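Local coordinates for protein kojibiose phosphorylase (Gut metagenome, PDB 6W0P) that belongs to glycoside hydrolase family 65 as an enzyme of the phosphorylase type, with a helical-barrel catalytic domain between its N- and C-terminal domains, at residues G422-I427 with N490-K495; L544-N549 with M592-Y597. One frame throughout, in Å; residues are numbered along the deposited sequence.

Contact 1: G422-I427 with N490-K495; sequences GVFYAI and NFMAKK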
# COMPACT_ATOMS: atom_id res chain seq x y z
N GLY A 422 -3.70 -5.62 24.33
CA GLY A 422 -3.42 -7.05 24.57
C GLY A 422 -2.38 -7.29 25.65
O GLY A 422 -2.57 -8.20 26.50
N VAL A 423 -1.30 -6.51 25.66
CA VAL A 423 -0.31 -6.54 26.77
C VAL A 423 -1.00 -6.07 28.06
O VAL A 423 -0.84 -6.74 29.07
CB VAL A 423 0.99 -5.78 26.44
CG1 VAL A 423 1.98 -5.83 27.59
CG2 VAL A 423 1.65 -6.35 25.18
N PHE A 424 -1.81 -5.01 28.03
CA PHE A 424 -2.56 -4.57 29.24
C PHE A 424 -3.37 -5.76 29.77
O PHE A 424 -3.22 -6.12 30.97
CB PHE A 424 -3.48 -3.38 28.95
CG PHE A 424 -4.78 -3.50 29.71
CD1 PHE A 424 -4.79 -3.48 31.10
CD2 PHE A 424 -5.97 -3.66 29.04
CE1 PHE A 424 -5.97 -3.66 31.80
CE2 PHE A 424 -7.16 -3.83 29.74
CZ PHE A 424 -7.16 -3.83 31.12
N TYR A 425 -4.17 -6.41 28.91
CA TYR A 425 -5.05 -7.53 29.32
C TYR A 425 -4.24 -8.72 29.86
O TYR A 425 -4.72 -9.34 30.79
CB TYR A 425 -5.94 -7.99 28.16
CG TYR A 425 -6.98 -8.98 28.59
CD1 TYR A 425 -8.17 -8.56 29.13
CD2 TYR A 425 -6.77 -10.35 28.46
CE1 TYR A 425 -9.14 -9.47 29.53
CE2 TYR A 425 -7.72 -11.27 28.86
CZ TYR A 425 -8.91 -10.83 29.39
OH TYR A 425 -9.87 -11.72 29.77
N ALA A 426 -3.10 -9.07 29.26
CA ALA A 426 -2.21 -10.13 29.77
C ALA A 426 -1.76 -9.79 31.20
O ALA A 426 -1.86 -10.68 32.05
CB ALA A 426 -1.02 -10.33 28.85
N ILE A 427 -1.32 -8.55 31.46
CA ILE A 427 -0.88 -8.13 32.82
C ILE A 427 -2.05 -8.37 33.79
O ILE A 427 -1.84 -9.08 34.81
CB ILE A 427 -0.39 -6.68 32.84
CG1 ILE A 427 0.96 -6.54 32.13
CG2 ILE A 427 -0.33 -6.13 34.25
CD1 ILE A 427 1.25 -5.11 31.68
N ASN A 490 -11.97 1.19 21.99
CA ASN A 490 -12.34 2.18 23.03
C ASN A 490 -12.55 1.45 24.35
O ASN A 490 -12.04 1.92 25.39
CB ASN A 490 -13.56 3.01 22.63
CG ASN A 490 -13.25 3.95 21.48
OD1 ASN A 490 -12.25 3.78 20.80
ND2 ASN A 490 -14.14 4.91 21.25
N PHE A 491 -13.27 0.33 24.30
CA PHE A 491 -13.61 -0.49 25.48
C PHE A 491 -12.30 -0.94 26.14
O PHE A 491 -12.11 -0.67 27.35
CB PHE A 491 -14.49 -1.67 25.08
CG PHE A 491 -15.02 -2.49 26.23
CD1 PHE A 491 -14.30 -3.56 26.73
CD2 PHE A 491 -16.25 -2.20 26.79
CE1 PHE A 491 -14.79 -4.31 27.78
CE2 PHE A 491 -16.75 -2.98 27.83
CZ PHE A 491 -16.03 -4.04 28.31
N MET A 492 -11.42 -1.57 25.37
CA MET A 492 -10.15 -2.12 25.92
C MET A 492 -9.25 -0.99 26.45
O MET A 492 -8.56 -1.23 27.46
CB MET A 492 -9.42 -2.95 24.87
CG MET A 492 -10.16 -4.21 24.47
SD MET A 492 -10.52 -5.28 25.88
CE MET A 492 -8.87 -5.93 26.17
N ALA A 493 -9.22 0.18 25.79
CA ALA A 493 -8.45 1.37 26.22
C ALA A 493 -8.99 1.87 27.57
O ALA A 493 -8.20 2.12 28.51
CB ALA A 493 -8.53 2.45 25.17
N LYS A 494 -10.31 2.03 27.66
CA LYS A 494 -11.00 2.43 28.91
C LYS A 494 -10.67 1.40 30.00
O LYS A 494 -10.34 1.85 31.12
CB LYS A 494 -12.50 2.57 28.67
CG LYS A 494 -13.28 3.13 29.84
CD LYS A 494 -14.77 3.31 29.61
CE LYS A 494 -15.46 3.84 30.86
NZ LYS A 494 -16.74 4.51 30.53
N LYS A 495 -10.66 0.10 29.69
CA LYS A 495 -10.28 -0.94 30.68
C LYS A 495 -8.82 -0.75 31.10
O LYS A 495 -8.52 -0.95 32.29
CB LYS A 495 -10.49 -2.36 30.15
CG LYS A 495 -11.93 -2.83 30.13
CD LYS A 495 -12.53 -3.01 31.51
CE LYS A 495 -13.75 -3.90 31.50
NZ LYS A 495 -14.43 -3.91 32.82
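The ring of Phe424 reaches across from one helix to the backbone of the other, where two carbonyl oxygens of the 490-495 segment, Met492 O and Lys495 O, approach it obliquely. Its far end meets Lys495, with CZ 3.4 Å from Lys495 O, while CE2 of Phe424 lies 3.7 Å from Lys495 CB. Both oxygens lie on the same side of the ring plane; Phe424 CE2 is 3.7 Å from Met492 O. Beside it the Tyr425 ring is met obliquely by Met492 CE, 4.0 Å from Tyr425 CD1. Bends at both chi2 and chi3 of Met492 bring that methyl group across to Tyr425, although the CB of the residue does not aim at the facing helix.

The axes of the two short segments pass 9.9 Å apart at closest approach, with their N-to-C directions 48° apart, a spacing filled by the Phe424 ring and the bent Met492 side chain. Lys495 NZ forms a salt bridge with Glu600, and Tyr425 OH faces Leu596 O so closely that the details of this probable hydrogen bond are doubtful. With no hydrogen bond between the segments, the contact rests on shape and dispersion, to which the carbonyl oxygens near the ring carbons probably add a weak electrostatic attraction.

Contact 2: L544-N549 with M592-Y597; sequences LLFEQN and MFMFLY
A T-shaped aromatic pair with a neighbouring Met-aromatic contact joins the loop segment 544-549 to helix 590-596, in the helical catalytic domain of this family 65 enzyme. Phe593 supplies the edge and Phe546 the face: the ring centroids are 4.9 Å apart and the planes stand at 85°, almost perpendicular. The leading atom is Phe593 CZ, which sits 3.5 Å above the plane of the Phe546 ring and over its centre, so that all six ring carbons of Phe546 lie within about 4.1 Å of it, those around CG nearest. Phe546 CG itself is 3.6 Å from Phe593 CZ. The CZ-CE1 edge of Phe593 points into the face, CZ displaced toward Phe546 CG and CE1 toward the CE2-CZ end, with Phe593 CE1 3.9 Å from Phe546 CE2. The Phe593 side chain has its ring turned over the backbone (chi1 74°), a torsion uncommon in helices, and this carries the ring out from the helix to the loop.

The backbone of Phe546 is also bonded to helix 603-613, its N to Asn609 OD1 and its O to Tyr613 OH. These bonds hold the backbone from which the ring projects; in this buried setting Tyr539 also meets the ring. The next residue after Phe593, Met594, adds its sulfur from an oblique direction, 70° off the normal of the Phe546 ring. Its SD lies 5.2 Å from the centroid of that ring and 4.1 Å from the nearest carbon, Phe546 CD2.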
# COMPACT_ATOMS: atom_id res chain seq x y z
N LEU A 544 -29.48 -3.85 23.97
CA LEU A 544 -28.31 -4.47 24.65
C LEU A 544 -27.15 -4.67 23.65
O LEU A 544 -26.22 -5.42 24.00
CB LEU A 544 -28.72 -5.81 25.29
CG LEU A 544 -29.94 -5.83 26.21
CD1 LEU A 544 -30.19 -7.23 26.74
CD2 LEU A 544 -29.81 -4.85 27.38
N LEU A 545 -27.18 -4.03 22.47
CA LEU A 545 -26.13 -4.21 21.42
C LEU A 545 -25.00 -3.19 21.61
O LEU A 545 -25.29 -2.04 21.95
CB LEU A 545 -26.73 -4.07 20.02
CG LEU A 545 -27.72 -5.17 19.61
CD1 LEU A 545 -28.40 -4.82 18.29
CD2 LEU A 545 -27.02 -6.52 19.48
N PHE A 546 -23.75 -3.61 21.42
CA PHE A 546 -22.63 -2.70 21.05
C PHE A 546 -22.63 -2.56 19.53
O PHE A 546 -22.89 -3.57 18.81
CB PHE A 546 -21.29 -3.23 21.54
CG PHE A 546 -21.17 -3.27 23.04
CD1 PHE A 546 -20.74 -2.16 23.76
CD2 PHE A 546 -21.51 -4.42 23.74
CE1 PHE A 546 -20.65 -2.22 25.15
CE2 PHE A 546 -21.40 -4.47 25.11
CZ PHE A 546 -20.96 -3.37 25.82
N GLU A 547 -22.39 -1.34 19.04
CA GLU A 547 -22.20 -1.12 17.58
C GLU A 547 -20.69 -1.23 17.35
O GLU A 547 -19.98 -0.59 18.08
CB GLU A 547 -22.78 0.22 17.11
CG GLU A 547 -22.75 0.34 15.58
CD GLU A 547 -23.36 1.61 14.99
OE1 GLU A 547 -23.49 2.61 15.73
OE2 GLU A 547 -23.65 1.61 13.80
N GLN A 548 -20.26 -2.05 16.39
CA GLN A 548 -18.84 -2.42 16.21
C GLN A 548 -18.01 -1.17 15.97
O GLN A 548 -16.88 -1.09 16.48
CB GLN A 548 -18.65 -3.40 15.05
CG GLN A 548 -17.25 -3.97 15.02
CD GLN A 548 -17.11 -5.00 13.94
OE1 GLN A 548 -17.73 -6.06 13.99
NE2 GLN A 548 -16.26 -4.68 12.97
N ASN A 549 -18.54 -0.25 15.16
CA ASN A 549 -17.91 1.08 14.93
C ASN A 549 -19.01 2.06 14.50
O ASN A 549 -20.13 1.60 14.18
CB ASN A 549 -16.73 0.99 13.95
CG ASN A 549 -17.14 0.52 12.57
OD1 ASN A 549 -16.75 -0.59 12.16
ND2 ASN A 549 -17.87 1.35 11.84
N MET A 592 -15.21 -10.39 20.77
CA MET A 592 -13.86 -10.52 21.36
C MET A 592 -13.84 -9.83 22.74
O MET A 592 -13.43 -10.48 23.69
CB MET A 592 -12.80 -9.89 20.47
CG MET A 592 -11.41 -10.30 20.87
SD MET A 592 -11.19 -12.07 20.56
CE MET A 592 -9.78 -12.40 21.61
N PHE A 593 -14.23 -8.56 22.87
CA PHE A 593 -14.11 -7.92 24.21
C PHE A 593 -15.16 -8.53 25.15
O PHE A 593 -14.92 -8.61 26.33
CB PHE A 593 -14.09 -6.40 24.14
CG PHE A 593 -15.40 -5.73 23.85
CD1 PHE A 593 -16.35 -5.58 24.85
CD2 PHE A 593 -15.66 -5.19 22.61
CE1 PHE A 593 -17.56 -4.95 24.60
CE2 PHE A 593 -16.85 -4.53 22.36
CZ PHE A 593 -17.80 -4.42 23.35
N MET A 594 -16.28 -9.00 24.62
CA MET A 594 -17.33 -9.65 25.43
C MET A 594 -16.78 -10.98 25.96
O MET A 594 -16.97 -11.26 27.15
CB MET A 594 -18.61 -9.80 24.63
CG MET A 594 -19.24 -8.44 24.33
SD MET A 594 -20.98 -8.48 23.84
CE MET A 594 -21.73 -8.73 25.45
N PHE A 595 -16.00 -11.72 25.15
CA PHE A 595 -15.30 -12.95 25.62
C PHE A 595 -14.29 -12.60 26.72
O PHE A 595 -14.28 -13.29 27.76
CB PHE A 595 -14.57 -13.63 24.47
CG PHE A 595 -13.58 -14.67 24.90
CD1 PHE A 595 -14.00 -15.89 25.41
CD2 PHE A 595 -12.22 -14.48 24.70
CE1 PHE A 595 -13.09 -16.86 25.78
CE2 PHE A 595 -11.30 -15.46 25.07
CZ PHE A 595 -11.74 -16.64 25.62
N LEU A 596 -13.45 -11.57 26.51
CA LEU A 596 -12.30 -11.27 27.42
C LEU A 596 -12.82 -10.83 28.79
O LEU A 596 -12.05 -10.85 29.78
CB LEU A 596 -11.37 -10.22 26.81
CG LEU A 596 -10.64 -10.60 25.52
CD1 LEU A 596 -9.87 -9.40 24.98
CD2 LEU A 596 -9.69 -11.78 25.73
N TYR A 597 -14.09 -10.43 28.82
CA TYR A 597 -14.80 -9.89 30.01
C TYR A 597 -16.18 -10.54 30.14
O TYR A 597 -17.15 -9.85 30.57
CB TYR A 597 -14.86 -8.37 29.89
CG TYR A 597 -13.54 -7.69 30.15
CD1 TYR A 597 -13.03 -7.55 31.43
CD2 TYR A 597 -12.81 -7.18 29.09
CE1 TYR A 597 -11.81 -6.92 31.65
CE2 TYR A 597 -11.60 -6.55 29.29
CZ TYR A 597 -11.10 -6.42 30.57
OH TYR A 597 -9.90 -5.78 30.69

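Going from the N terminus, the chain passes through helix 418-434, continues into helix 437-458 and comes back in helix 487-504, where contact 1 closes a connection of 62 residues. It then runs on through helix 522-534 into a long, largely irregular stretch; contact 2 opens there and closes 42 residues later on helix 590-596. The contacts follow one another in series, neither nested nor crossed, with centres about 13 Å apart. Helix 590-596 and the residue that follows it join them: the ring of Phe593 stacks on Phe491, and Tyr597 meets Tyr425 edge-to-face and Lys495 by a cation-pi contact. Three helices and one loop of the catalytic domain are thus packed together.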